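Local atomic coordinates of nidogen (Mus musculus, PDB entry 1NPE), a protein that probably organises basement membranes as an extracellular glycoprotein, its six-bladed YWTD beta-propeller domain being known for binding laminin. Residues Val37-Ala42 with Arg252-Thr257; Pro58-Ala63 with Thr71-Gln76; Thr129-Gly134 with Ser151-Thr156; Arg159-Asp164 with Ala197-Arg202; Cys182-Gly187 with Glu206-Pro211. All blocks are in the same frame, centred on the assembly; numbering follows the deposited sequence.

Interaction 1 of 5, residues Val37-Ala42 with Arg252-Thr257; sequences VIIGLA and RLYGIT
Tyr254 turns one face of its ring to Ile39, whose CD1 stands over the middle of the ring, 3.8 Å from the centroid of the six Tyr254 ring atoms and 14° off the ring normal. This is a CH-pi contact. Ile39 reaches it by holding CG1 anti to the carbonyl carbon (chi1 -58°) and folding back at chi2, which carries CD1 over the aromatic face. Farther round the ring, Val37 CG1 comes to 4.2 Å from Tyr254 CE2, while the carbonyl oxygen of Ile38 lies 3.3 Å from Tyr254 CD2. The backbones run roughly alike, 20° apart, yet a single weak hydrogen bond joins them, from Gly255 N to Ile39 O at 2.7 Å. Gly255 belongs where it is, since a CB at this position would run into Ile39 O. Strand 36-44 is the innermost strand of its blade and strand 256-259 that of the blade that also takes in strand 2-8, a Velcro-like closure of chain ends in this propeller, and the contact therefore joins two neighbouring blades beside the central axis. Leu41 takes over along the strand: its CB lies 3.7 Å from Thr257 CG2, and its CD1 touches Gly255 O at 3.7 Å. At the other end, Ile39 packs on an apolar side chain of the chain of another protein, and Tyr254 on an acidic side chain of that chain.

Interaction 2 of 5, residues Pro58-Ala63 with Thr71-Gln76; sequences PSIGRA and TTIIRQ
Ile60 and Ile74 face each other as a hydrogen-bonded pair of antiparallel strands, the axes of 59-63 and 71-74 approaching to 4.5 Å with 137° between their directions. The register then slips by one residue. Both Ile73 N and Ile74 N donate to Ile60 O, at 2.9 Å and 3.3 Å respectively and both in its carbonyl plane, which makes a classic beta bulge. Past it, Gly61 lies opposite Thr72 as a non-hydrogen-bonded pair, and Arg62 and Thr71 exchange backbone bonds. Arg62 O is gripped twice, because Thr71 OG1 also donates to it, at 3.2 Å and from above the carbonyl plane. Among the side chains, Ile60 CG2 meets Ile73 CG1 at 3.9 Å, the two chains slanting across each other. Ile73 has its CG1 between the backbone N and the carbonyl carbon (chi1 52°), and that branch lies against the Ile60 carbonyl. Its other branch, CG2, comes to 3.8 Å from Arg62 NE, where the extended arginine passes at about a right angle before its NH1 bonds Tyr51 OH. Ile60 and Ile74 both touch Trp95 of the next blade. The arrangement is the outer hairpin, third and fourth strands, of a four-stranded blade in a YWTD beta-propeller.

Interaction 3 of 5, residues Thr129-Gly134 with Ser151-Thr156; sequences TDPVRG and SHMDGT
Met153 stretches from its own turn across to Gly134, Pro131 and Thr129, and its side chain carries most of the contact. The path starts from a backbone grip: Met153 N donates to Gly134 O at 2.9 Å, reaching the oxygen from above its carbonyl plane with an N-H...O angle of 156°. CB stays close to this bond, 3.9 Å from Gly134 O. CG, anti to the carbonyl carbon (chi1 -80°), moves on over the same peptide and lies 3.9 Å from Gly134 C. The sulfur comes next, with SD 3.8 Å from Pro131 CA. A bend at chi3 then swings the methyl aside, so that CE ends 4.0 Å from Thr129 CG2 and at a longer 4.5 Å from Pro131 CG. Thr129 crosses the methionine at about a right angle and sends its hydroxyl to Leu86 O.

Both turns are braced from within. Asp130 OD1 offers its syn lone pair to Arg133 NH1 in a salt bridge of 2.8 Å. In the type I turn from His152 to Gly155, His152 O accepts from Ser151 OG and Gly155 N, which arrive from opposite faces of its plane, and Asp154 forms an Asx turn with Thr156 N. The contact thus ties the turn after strand 124-130 to the turn after strand 147-152, within one blade, and Met153 further touches Phe94 and Asp87 of the preceding blade. One backbone bond links the two turns directly, in a sheet that already holds their strands, and the thioether chain adds apolar contact along its length.

Interaction 4 of 5, residues Arg159-Asp164 with Ala197-Arg202; sequences RILAQD and AQPGRR
With CG anti to the carbonyl carbon (chi1 -55°) and the chain extended from CG to NE, Arg202 spans the gap to Ala162 and Asp164 and delivers its guanidinium edge to a backbone carbonyl. NH2 donates to Asp164 O at 2.7 Å with an N-H...O angle of 162°; the oxygen lies nearly in the guanidinium plane, while the donor is tilted from the plane of the carbonyl. NH1 adds a weak bond to the same atom at 3.3 Å. On its way the NH2 group passes 3.6 Å from the methyl CB of Ala162. A water accepts from Gln163 N at 2.9 Å and, weakly, from Arg202 NH2, giving the arginine a second, weak link to the opposing backbone. The Asp164 carboxylate is not part of this grip; the charge partner of NH1 is Glu192. A leucine in place of Arg202 would probably leave Asp164 O without its donor and Glu192 without its salt-bridge mate. Nearer the start of both segments, Pro199, at the corner of a type I turn, sets CB 3.9 Å from Leu161 O, and its CG stands 4.4 Å from Leu161 CD1. The segments belong to adjacent propeller blades: strand 159-162 is the last of its blade, bulged where Leu161 and Ala162 both face Ile148 of strand 147-152, and strand 201-206 is the last of the next, with Trp183 of strand 180-185 packed against both Ala162 and Arg202.

Interaction 5 of 5, residues Cys182-Gly187 with Glu206-Pro211; sequences CWVDAG and EGLQYP
Ala186 presses its methyl onto the middle of the Tyr210 ring, CB lying 3.7 Å from the centroid of the Tyr210 ring atoms and 8° off the normal, a CH-pi contact with the bump square on the flat face. The tyrosine is brought there by its torsion: although its CB leaves the backbone away from 182-187, CG lies anti to the backbone N (chi1 -153°), turning the ring back over Ala186. The same methyl fits into the angle formed with the following proline, 3.9 Å from Pro211 CD and 3.6 Å from Pro211 O. Two residues earlier on the strand, Val184 slides past the same proline in the opposite direction, and their packing is tight, with Val184 CB only 3.4 Å from Pro211 CB. Val184 CG1 meets Leu208 CD2 at 4.0 Å, the two side chains crossing at about a right angle. Thus Leu208, Pro211 and Tyr210 form the hollow into which Val184 and Ala186 project. Outside the two segments, the Tyr210 ring meets that of Trp226 nearly parallel, and its OH bonds a polar side chain of the chain of another protein. A serine in place of Tyr210 would probably deprive the Ala186 methyl of its aromatic cover and that partner chain of the phenol hydroxyl it bonds. No hydrogen bond crosses between the segments, so strand 180-185 and the loop leading into strand 211-217 of the next blade are joined here by apolar shape matching alone.

The five contacts mark stations round one propeller. Interaction 1 lies near its middle, about 7 Å from the centre of the chain, and interaction 2 shares the sheet of strand 36-44, their centres about 14 Å apart. Interactions 3 and 4 follow each other along the chain and both reach the sheet holding strands 147-152 and 159-162, centres about 17 Å apart. Interactions 4 and 5 touch directly, Arg202 CD lying 3.7 Å from Trp183 CH2, whereas interactions 2 and 4 sit on opposite sides of the centre of the chain, centres about 34 Å apart. Interactions 1 and 5 both reach the chain of another protein, and the side chain of Tyr210 is about 6 Å from a bound cadmium ion.

Interaction 1 of 5, residues Val37-Ala42 with Arg252-Thr257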
# COMPACT_ATOMS: atom_id res chain seq x y z
N VAL A 37 9.10 7.01 -3.21
CA VAL A 37 8.07 7.03 -2.18
C VAL A 37 8.20 5.64 -1.55
O VAL A 37 7.65 4.66 -2.06
CB VAL A 37 6.65 7.23 -2.76
CG1 VAL A 37 5.60 7.08 -1.66
CG2 VAL A 37 6.53 8.62 -3.40
N ILE A 38 9.01 5.56 -0.50
CA ILE A 38 9.26 4.31 0.21
C ILE A 38 8.01 3.91 0.97
O ILE A 38 7.46 4.70 1.74
CB ILE A 38 10.43 4.47 1.21
CG1 ILE A 38 11.63 5.14 0.53
CG2 ILE A 38 10.84 3.11 1.75
CD1 ILE A 38 12.36 4.26 -0.46
N ILE A 39 7.56 2.67 0.77
CA ILE A 39 6.36 2.20 1.45
C ILE A 39 6.65 1.08 2.45
O ILE A 39 6.46 1.27 3.65
CB ILE A 39 5.29 1.73 0.44
CG1 ILE A 39 4.93 2.87 -0.52
CG2 ILE A 39 4.06 1.23 1.17
CD1 ILE A 39 4.18 4.02 0.14
N GLY A 40 7.09 -0.07 1.96
CA GLY A 40 7.38 -1.19 2.84
C GLY A 40 8.83 -1.26 3.31
O GLY A 40 9.73 -0.86 2.58
N LEU A 41 9.04 -1.74 4.54
CA LEU A 41 10.38 -1.88 5.09
C LEU A 41 10.55 -3.22 5.80
O LEU A 41 9.60 -3.73 6.40
CB LEU A 41 10.69 -0.77 6.10
CG LEU A 41 10.94 0.67 5.65
CD1 LEU A 41 11.17 1.52 6.89
CD2 LEU A 41 12.15 0.76 4.70
N ALA A 42 11.75 -3.77 5.74
CA ALA A 42 12.07 -5.03 6.41
C ALA A 42 13.55 -5.01 6.77
O ALA A 42 14.32 -4.22 6.22
CB ALA A 42 11.74 -6.23 5.51
N ARG A 252 3.64 12.30 5.22
CA ARG A 252 3.04 10.98 5.41
C ARG A 252 4.05 9.87 5.78
O ARG A 252 5.03 9.65 5.07
CB ARG A 252 2.29 10.57 4.14
CG ARG A 252 1.16 9.59 4.34
CD ARG A 252 -0.04 10.27 4.93
NE ARG A 252 -1.24 10.10 4.12
CZ ARG A 252 -2.42 10.65 4.40
NH1 ARG A 252 -2.56 11.41 5.48
NH2 ARG A 252 -3.45 10.44 3.60
N LEU A 253 3.81 9.23 6.91
CA LEU A 253 4.67 8.13 7.37
C LEU A 253 4.17 6.82 6.77
O LEU A 253 2.97 6.61 6.65
CB LEU A 253 4.61 8.02 8.90
CG LEU A 253 5.09 9.19 9.76
CD1 LEU A 253 5.17 8.73 11.19
CD2 LEU A 253 6.47 9.63 9.31
N TYR A 254 5.09 5.93 6.40
CA TYR A 254 4.69 4.65 5.84
C TYR A 254 5.16 3.43 6.64
O TYR A 254 4.84 3.30 7.82
CB TYR A 254 5.10 4.57 4.36
CG TYR A 254 4.40 5.63 3.53
CD1 TYR A 254 3.02 5.59 3.33
CD2 TYR A 254 5.11 6.71 2.99
CE1 TYR A 254 2.35 6.59 2.63
CE2 TYR A 254 4.45 7.72 2.28
CZ TYR A 254 3.08 7.66 2.11
OH TYR A 254 2.42 8.67 1.46
N GLY A 255 5.89 2.52 5.99
CA GLY A 255 6.37 1.32 6.66
C GLY A 255 7.25 1.56 7.87
O GLY A 255 7.85 2.63 8.02
N ILE A 256 7.33 0.55 8.72
CA ILE A 256 8.13 0.62 9.94
C ILE A 256 8.67 -0.76 10.26
O ILE A 256 7.98 -1.77 10.11
CB ILE A 256 7.28 1.17 11.12
CG1 ILE A 256 8.16 1.50 12.32
CG2 ILE A 256 6.19 0.18 11.50
CD1 ILE A 256 7.43 2.28 13.39
N THR A 257 9.93 -0.81 10.70
CA THR A 257 10.57 -2.06 11.04
C THR A 257 11.62 -1.82 12.13
O THR A 257 12.03 -0.69 12.37
CB THR A 257 11.21 -2.71 9.79
OG1 THR A 257 11.67 -4.03 10.11
CG2 THR A 257 12.37 -1.88 9.26

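Interaction 2 of 5, residues Pro58-Ala63 with Thr71-Gln76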
# COMPACT_ATOMS: atom_id res chain seq x y z
N PRO A 58 8.18 1.72 -10.20
CA PRO A 58 8.33 1.25 -8.82
C PRO A 58 9.55 0.34 -8.69
O PRO A 58 10.14 -0.04 -9.70
CB PRO A 58 7.04 0.46 -8.60
CG PRO A 58 6.83 -0.17 -9.91
CD PRO A 58 7.09 0.98 -10.86
N SER A 59 9.90 -0.03 -7.46
CA SER A 59 11.06 -0.89 -7.25
C SER A 59 11.19 -1.45 -5.83
O SER A 59 10.46 -1.07 -4.92
CB SER A 59 12.35 -0.15 -7.60
OG SER A 59 12.62 0.87 -6.65
N ILE A 60 12.12 -2.39 -5.69
CA ILE A 60 12.44 -3.02 -4.41
C ILE A 60 13.94 -2.88 -4.29
O ILE A 60 14.67 -3.20 -5.23
CB ILE A 60 12.03 -4.51 -4.39
CG1 ILE A 60 10.50 -4.62 -4.38
CG2 ILE A 60 12.63 -5.22 -3.17
CD1 ILE A 60 9.98 -6.02 -4.43
N GLY A 61 14.40 -2.34 -3.16
CA GLY A 61 15.82 -2.15 -2.96
C GLY A 61 16.34 -2.52 -1.59
O GLY A 61 15.59 -2.93 -0.70
N ARG A 62 17.65 -2.36 -1.41
CA ARG A 62 18.30 -2.68 -0.15
C ARG A 62 19.60 -1.91 0.05
O ARG A 62 20.24 -1.49 -0.91
CB ARG A 62 18.57 -4.18 -0.05
CG ARG A 62 19.50 -4.72 -1.11
CD ARG A 62 19.84 -6.18 -0.86
NE ARG A 62 20.77 -6.70 -1.85
CZ ARG A 62 21.29 -7.92 -1.83
NH1 ARG A 62 20.98 -8.78 -0.87
NH2 ARG A 62 22.13 -8.29 -2.79
N ALA A 63 19.99 -1.78 1.31
CA ALA A 63 21.21 -1.08 1.69
C ALA A 63 21.63 -1.54 3.08
O ALA A 63 20.78 -1.79 3.93
CB ALA A 63 20.97 0.43 1.69
N THR A 71 20.91 0.16 -3.24
CA THR A 71 20.91 -0.58 -4.50
C THR A 71 19.55 -1.20 -4.79
O THR A 71 18.93 -1.80 -3.91
CB THR A 71 21.97 -1.71 -4.52
OG1 THR A 71 21.65 -2.70 -3.53
CG2 THR A 71 23.36 -1.15 -4.23
N THR A 72 19.09 -1.04 -6.03
CA THR A 72 17.81 -1.59 -6.47
C THR A 72 17.99 -3.02 -6.97
O THR A 72 18.90 -3.29 -7.75
CB THR A 72 17.24 -0.73 -7.61
OG1 THR A 72 17.18 0.63 -7.18
CG2 THR A 72 15.85 -1.21 -7.99
N ILE A 73 17.15 -3.94 -6.49
CA ILE A 73 17.25 -5.33 -6.92
C ILE A 73 16.19 -5.73 -7.93
O ILE A 73 16.44 -6.58 -8.79
CB ILE A 73 17.27 -6.34 -5.72
CG1 ILE A 73 16.10 -6.10 -4.77
CG2 ILE A 73 18.61 -6.25 -4.98
CD1 ILE A 73 16.09 -7.03 -3.56
N ILE A 74 15.01 -5.11 -7.86
CA ILE A 74 13.93 -5.41 -8.81
C ILE A 74 13.23 -4.15 -9.32
O ILE A 74 12.92 -3.25 -8.54
CB ILE A 74 12.87 -6.35 -8.20
CG1 ILE A 74 13.53 -7.65 -7.72
CG2 ILE A 74 11.81 -6.66 -9.24
CD1 ILE A 74 12.56 -8.69 -7.17
N ARG A 75 12.99 -4.11 -10.63
CA ARG A 75 12.31 -2.99 -11.30
C ARG A 75 11.25 -3.51 -12.26
O ARG A 75 10.13 -2.99 -12.32
CB ARG A 75 13.30 -2.16 -12.14
CG ARG A 75 14.56 -1.72 -11.46
CD ARG A 75 15.51 -1.09 -12.49
NE ARG A 75 16.85 -0.88 -11.94
CZ ARG A 75 17.24 0.23 -11.32
NH1 ARG A 75 16.39 1.23 -11.18
NH2 ARG A 75 18.47 0.32 -10.83
N GLN A 76 11.62 -4.52 -13.04
CA GLN A 76 10.74 -5.11 -14.06
C GLN A 76 9.48 -5.75 -13.51
O GLN A 76 9.44 -6.19 -12.37
CB GLN A 76 11.50 -6.16 -14.87
CG GLN A 76 12.91 -5.77 -15.33
CD GLN A 76 12.94 -4.57 -16.27
OE1 GLN A 76 13.90 -3.79 -16.27
NE2 GLN A 76 11.90 -4.42 -17.08

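Interaction 3 of 5, residues Thr129-Gly134 with Ser151-Thr156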
# COMPACT_ATOMS: atom_id res chain seq x y z
N THR A 129 7.01 -12.62 8.17
CA THR A 129 7.43 -14.01 8.23
C THR A 129 7.78 -14.40 9.66
O THR A 129 7.97 -13.55 10.52
CB THR A 129 8.72 -14.26 7.43
OG1 THR A 129 9.71 -13.30 7.81
CG2 THR A 129 8.47 -14.21 5.93
N ASP A 130 7.88 -15.71 9.86
CA ASP A 130 8.29 -16.32 11.13
C ASP A 130 9.16 -17.46 10.59
O ASP A 130 8.75 -18.61 10.57
CB ASP A 130 7.09 -16.88 11.90
CG ASP A 130 7.48 -17.52 13.23
OD1 ASP A 130 8.62 -17.28 13.71
OD2 ASP A 130 6.65 -18.25 13.80
N PRO A 131 10.36 -17.12 10.09
CA PRO A 131 11.31 -18.07 9.51
C PRO A 131 11.58 -19.34 10.29
O PRO A 131 11.70 -20.41 9.69
CB PRO A 131 12.57 -17.22 9.35
CG PRO A 131 12.00 -15.85 9.05
CD PRO A 131 10.93 -15.76 10.10
N VAL A 132 11.65 -19.24 11.61
CA VAL A 132 11.92 -20.43 12.42
C VAL A 132 10.81 -21.49 12.34
O VAL A 132 11.10 -22.68 12.25
CB VAL A 132 12.24 -20.05 13.90
CG1 VAL A 132 12.70 -21.29 14.67
CG2 VAL A 132 13.34 -18.98 13.95
N ARG A 133 9.55 -21.05 12.33
CA ARG A 133 8.42 -22.00 12.24
C ARG A 133 7.88 -22.19 10.81
O ARG A 133 6.95 -22.98 10.59
CB ARG A 133 7.27 -21.59 13.18
CG ARG A 133 7.55 -21.81 14.67
CD ARG A 133 7.90 -20.51 15.38
NE ARG A 133 9.06 -20.65 16.26
CZ ARG A 133 9.97 -19.70 16.47
NH1 ARG A 133 9.87 -18.52 15.86
NH2 ARG A 133 11.00 -19.94 17.28
N GLY A 134 8.46 -21.46 9.85
CA GLY A 134 8.06 -21.57 8.46
C GLY A 134 6.70 -21.02 8.07
O GLY A 134 6.06 -21.53 7.15
N SER A 151 -0.06 -18.81 5.53
CA SER A 151 0.32 -19.94 4.70
C SER A 151 1.73 -20.33 5.11
O SER A 151 2.37 -19.61 5.88
CB SER A 151 0.30 -19.58 3.21
OG SER A 151 1.49 -18.91 2.82
N HIS A 152 2.18 -21.48 4.64
CA HIS A 152 3.54 -21.90 4.92
C HIS A 152 4.38 -20.99 4.02
O HIS A 152 3.88 -20.49 3.01
CB HIS A 152 3.76 -23.37 4.49
CG HIS A 152 3.16 -24.39 5.41
ND1 HIS A 152 3.10 -25.73 5.08
CD2 HIS A 152 2.66 -24.29 6.66
CE1 HIS A 152 2.58 -26.41 6.09
NE2 HIS A 152 2.30 -25.55 7.06
N MET A 153 5.64 -20.77 4.37
CA MET A 153 6.51 -19.95 3.54
C MET A 153 6.78 -20.61 2.20
O MET A 153 7.11 -19.93 1.23
CB MET A 153 7.81 -19.63 4.28
CG MET A 153 7.65 -18.50 5.29
SD MET A 153 9.00 -18.34 6.45
CE MET A 153 10.25 -17.74 5.41
N ASP A 154 6.57 -21.93 2.13
CA ASP A 154 6.78 -22.70 0.90
C ASP A 154 5.61 -22.60 -0.09
O ASP A 154 5.67 -23.15 -1.18
CB ASP A 154 7.12 -24.17 1.21
CG ASP A 154 6.01 -24.90 1.97
OD1 ASP A 154 4.82 -24.64 1.72
OD2 ASP A 154 6.33 -25.78 2.80
N GLY A 155 4.54 -21.93 0.32
CA GLY A 155 3.39 -21.77 -0.56
C GLY A 155 2.21 -22.69 -0.32
O GLY A 155 1.17 -22.52 -0.97
N THR A 156 2.35 -23.66 0.57
CA THR A 156 1.25 -24.57 0.86
C THR A 156 0.45 -24.08 2.07
O THR A 156 0.82 -23.10 2.72
CB THR A 156 1.74 -26.02 1.17
OG1 THR A 156 2.41 -26.06 2.44
CG2 THR A 156 2.69 -26.53 0.08

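Interaction 4 of 5, residues Arg159-Asp164 with Ala197-Arg202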
# COMPACT_ATOMS: atom_id res chain seq x y z
N ARG A 159 -4.69 -20.21 4.14
CA ARG A 159 -5.99 -20.16 4.82
C ARG A 159 -6.24 -18.80 5.45
O ARG A 159 -5.30 -18.06 5.77
CB ARG A 159 -6.08 -21.26 5.89
CG ARG A 159 -5.05 -21.12 6.99
CD ARG A 159 -4.99 -22.34 7.88
NE ARG A 159 -4.01 -22.15 8.95
CZ ARG A 159 -4.32 -21.84 10.21
NH1 ARG A 159 -5.59 -21.68 10.57
NH2 ARG A 159 -3.35 -21.67 11.10
N ILE A 160 -7.51 -18.47 5.62
CA ILE A 160 -7.92 -17.22 6.23
C ILE A 160 -7.88 -17.38 7.74
O ILE A 160 -8.39 -18.36 8.28
CB ILE A 160 -9.34 -16.82 5.78
CG1 ILE A 160 -9.39 -16.72 4.25
CG2 ILE A 160 -9.74 -15.50 6.39
CD1 ILE A 160 -10.75 -16.38 3.68
N LEU A 161 -7.25 -16.43 8.41
CA LEU A 161 -7.11 -16.44 9.86
C LEU A 161 -8.21 -15.59 10.53
O LEU A 161 -8.77 -15.98 11.55
CB LEU A 161 -5.72 -15.92 10.23
CG LEU A 161 -4.85 -16.67 11.25
CD1 LEU A 161 -4.89 -18.18 11.03
CD2 LEU A 161 -3.43 -16.15 11.13
N ALA A 162 -8.48 -14.42 9.96
CA ALA A 162 -9.50 -13.51 10.48
C ALA A 162 -10.21 -12.89 9.28
O ALA A 162 -9.57 -12.54 8.29
CB ALA A 162 -8.88 -12.42 11.35
N GLN A 163 -11.52 -12.71 9.40
CA GLN A 163 -12.32 -12.19 8.30
C GLN A 163 -13.38 -11.21 8.81
O GLN A 163 -13.63 -10.18 8.19
CB GLN A 163 -13.00 -13.37 7.61
CG GLN A 163 -13.35 -13.19 6.17
CD GLN A 163 -13.88 -14.48 5.58
OE1 GLN A 163 -13.12 -15.36 5.18
NE2 GLN A 163 -15.20 -14.61 5.56
N ASP A 164 -14.00 -11.57 9.93
CA ASP A 164 -15.03 -10.76 10.54
C ASP A 164 -14.45 -9.61 11.34
O ASP A 164 -13.31 -9.68 11.80
CB ASP A 164 -15.89 -11.61 11.49
CG ASP A 164 -16.69 -12.67 10.76
OD1 ASP A 164 -16.73 -12.65 9.50
OD2 ASP A 164 -17.30 -13.51 11.45
N ALA A 197 -2.83 -20.41 16.53
CA ALA A 197 -3.31 -21.73 16.94
C ALA A 197 -4.77 -21.66 17.41
O ALA A 197 -5.55 -22.58 17.17
CB ALA A 197 -2.43 -22.30 18.05
N GLN A 198 -5.11 -20.56 18.10
CA GLN A 198 -6.46 -20.31 18.60
C GLN A 198 -6.88 -18.96 18.01
O GLN A 198 -6.98 -17.96 18.73
CB GLN A 198 -6.46 -20.20 20.13
CG GLN A 198 -5.76 -21.33 20.87
CD GLN A 198 -5.61 -21.02 22.36
OE1 GLN A 198 -6.56 -21.14 23.14
NE2 GLN A 198 -4.41 -20.59 22.75
N PRO A 199 -7.17 -18.93 16.70
CA PRO A 199 -7.58 -17.73 15.95
C PRO A 199 -8.80 -16.98 16.48
O PRO A 199 -8.91 -15.76 16.29
CB PRO A 199 -7.85 -18.28 14.54
CG PRO A 199 -7.13 -19.60 14.50
CD PRO A 199 -7.36 -20.14 15.88
N GLY A 200 -9.73 -17.70 17.10
CA GLY A 200 -10.95 -17.10 17.61
C GLY A 200 -10.84 -16.04 18.71
O GLY A 200 -11.68 -15.15 18.78
N ARG A 201 -9.81 -16.14 19.55
CA ARG A 201 -9.62 -15.19 20.64
C ARG A 201 -8.73 -13.99 20.27
O ARG A 201 -7.52 -14.13 20.14
CB ARG A 201 -9.06 -15.91 21.86
CG ARG A 201 -9.17 -15.13 23.16
CD ARG A 201 -8.46 -15.85 24.29
NE ARG A 201 -9.12 -15.64 25.58
CZ ARG A 201 -8.64 -14.90 26.56
NH1 ARG A 201 -7.47 -14.29 26.42
NH2 ARG A 201 -9.34 -14.74 27.68
N ARG A 202 -9.34 -12.82 20.16
CA ARG A 202 -8.61 -11.61 19.80
C ARG A 202 -8.52 -10.54 20.90
O ARG A 202 -9.55 -10.08 21.40
CB ARG A 202 -9.25 -10.94 18.59
CG ARG A 202 -9.44 -11.79 17.36
CD ARG A 202 -9.78 -10.82 16.24
NE ARG A 202 -10.46 -11.43 15.12
CZ ARG A 202 -11.16 -10.75 14.22
NH1 ARG A 202 -11.26 -9.42 14.31
NH2 ARG A 202 -11.75 -11.39 13.23
O HOH W 1 -12.92 -13.97 11.60

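Interaction 5 of 5, residues Cys182-Gly187 with Glu206-Pro211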
# COMPACT_ATOMS: atom_id res chain seq x y z
N CYS A 182 -0.31 -9.64 15.53
CA CYS A 182 -1.08 -8.42 15.73
C CYS A 182 -1.16 -7.61 14.45
O CYS A 182 -0.24 -7.61 13.65
CB CYS A 182 -0.42 -7.56 16.80
SG CYS A 182 -0.08 -8.39 18.38
N TRP A 183 -2.28 -6.93 14.26
CA TRP A 183 -2.47 -6.08 13.09
C TRP A 183 -3.08 -4.76 13.54
O TRP A 183 -3.58 -4.67 14.66
CB TRP A 183 -3.35 -6.75 12.04
CG TRP A 183 -4.77 -6.99 12.44
CD1 TRP A 183 -5.81 -6.10 12.36
CD2 TRP A 183 -5.34 -8.22 12.92
NE1 TRP A 183 -6.98 -6.70 12.75
CE2 TRP A 183 -6.72 -8.00 13.10
CE3 TRP A 183 -4.80 -9.48 13.21
CZ2 TRP A 183 -7.58 -9.00 13.56
CZ3 TRP A 183 -5.67 -10.48 13.66
CH2 TRP A 183 -7.04 -10.23 13.83
N VAL A 184 -2.95 -3.73 12.71
CA VAL A 184 -3.54 -2.43 13.01
C VAL A 184 -4.58 -2.20 11.92
O VAL A 184 -4.34 -2.47 10.74
CB VAL A 184 -2.48 -1.30 13.03
CG1 VAL A 184 -1.53 -1.50 14.20
CG2 VAL A 184 -1.70 -1.24 11.72
N ASP A 185 -5.76 -1.74 12.33
CA ASP A 185 -6.87 -1.57 11.41
C ASP A 185 -7.36 -0.13 11.37
O ASP A 185 -7.87 0.38 12.35
CB ASP A 185 -7.99 -2.52 11.84
CG ASP A 185 -9.04 -2.75 10.76
OD1 ASP A 185 -9.53 -1.77 10.17
OD2 ASP A 185 -9.40 -3.92 10.52
N ALA A 186 -7.24 0.50 10.20
CA ALA A 186 -7.67 1.89 10.04
C ALA A 186 -9.16 2.03 9.77
O ALA A 186 -9.66 3.14 9.56
CB ALA A 186 -6.86 2.57 8.95
N GLY A 187 -9.87 0.90 9.77
CA GLY A 187 -11.30 0.89 9.54
C GLY A 187 -12.06 0.71 10.85
O GLY A 187 -13.06 1.39 11.10
N GLU A 206 -8.18 -0.26 21.54
CA GLU A 206 -8.96 0.73 20.82
C GLU A 206 -8.33 2.12 20.77
O GLU A 206 -7.32 2.37 21.44
CB GLU A 206 -10.36 0.84 21.43
CG GLU A 206 -11.05 -0.50 21.62
CD GLU A 206 -12.46 -0.52 21.08
OE1 GLU A 206 -12.64 -0.30 19.85
OE2 GLU A 206 -13.40 -0.76 21.87
N GLY A 207 -8.91 2.99 19.97
CA GLY A 207 -8.44 4.36 19.86
C GLY A 207 -7.38 4.69 18.83
O GLY A 207 -6.82 5.79 18.87
N LEU A 208 -7.08 3.76 17.92
CA LEU A 208 -6.07 4.04 16.89
C LEU A 208 -6.70 4.86 15.76
O LEU A 208 -7.63 4.42 15.09
CB LEU A 208 -5.43 2.75 16.36
CG LEU A 208 -4.48 1.99 17.30
CD1 LEU A 208 -5.25 1.36 18.46
CD2 LEU A 208 -3.72 0.92 16.52
N GLN A 209 -6.18 6.07 15.57
CA GLN A 209 -6.70 7.00 14.57
C GLN A 209 -6.65 6.54 13.11
O GLN A 209 -7.70 6.36 12.48
CB GLN A 209 -6.00 8.36 14.72
CG GLN A 209 -6.08 8.91 16.14
CD GLN A 209 -6.92 10.17 16.24
OE1 GLN A 209 -8.15 10.12 16.22
NE2 GLN A 209 -6.26 11.32 16.35
N TYR A 210 -5.46 6.38 12.54
CA TYR A 210 -5.33 5.91 11.17
C TYR A 210 -4.00 5.23 10.97
O TYR A 210 -3.11 5.75 10.30
CB TYR A 210 -5.51 7.05 10.15
CG TYR A 210 -6.01 6.53 8.81
CD1 TYR A 210 -7.37 6.60 8.49
CD2 TYR A 210 -5.16 5.88 7.92
CE1 TYR A 210 -7.86 6.04 7.31
CE2 TYR A 210 -5.64 5.32 6.74
CZ TYR A 210 -6.99 5.39 6.45
OH TYR A 210 -7.48 4.80 5.32
N PRO A 211 -3.86 4.02 11.53
CA PRO A 211 -2.64 3.22 11.45
C PRO A 211 -2.37 2.76 10.03
O PRO A 211 -3.29 2.38 9.31
CB PRO A 211 -2.98 1.99 12.30
CG PRO A 211 -4.16 2.37 13.09
CD PRO A 211 -4.93 3.29 12.21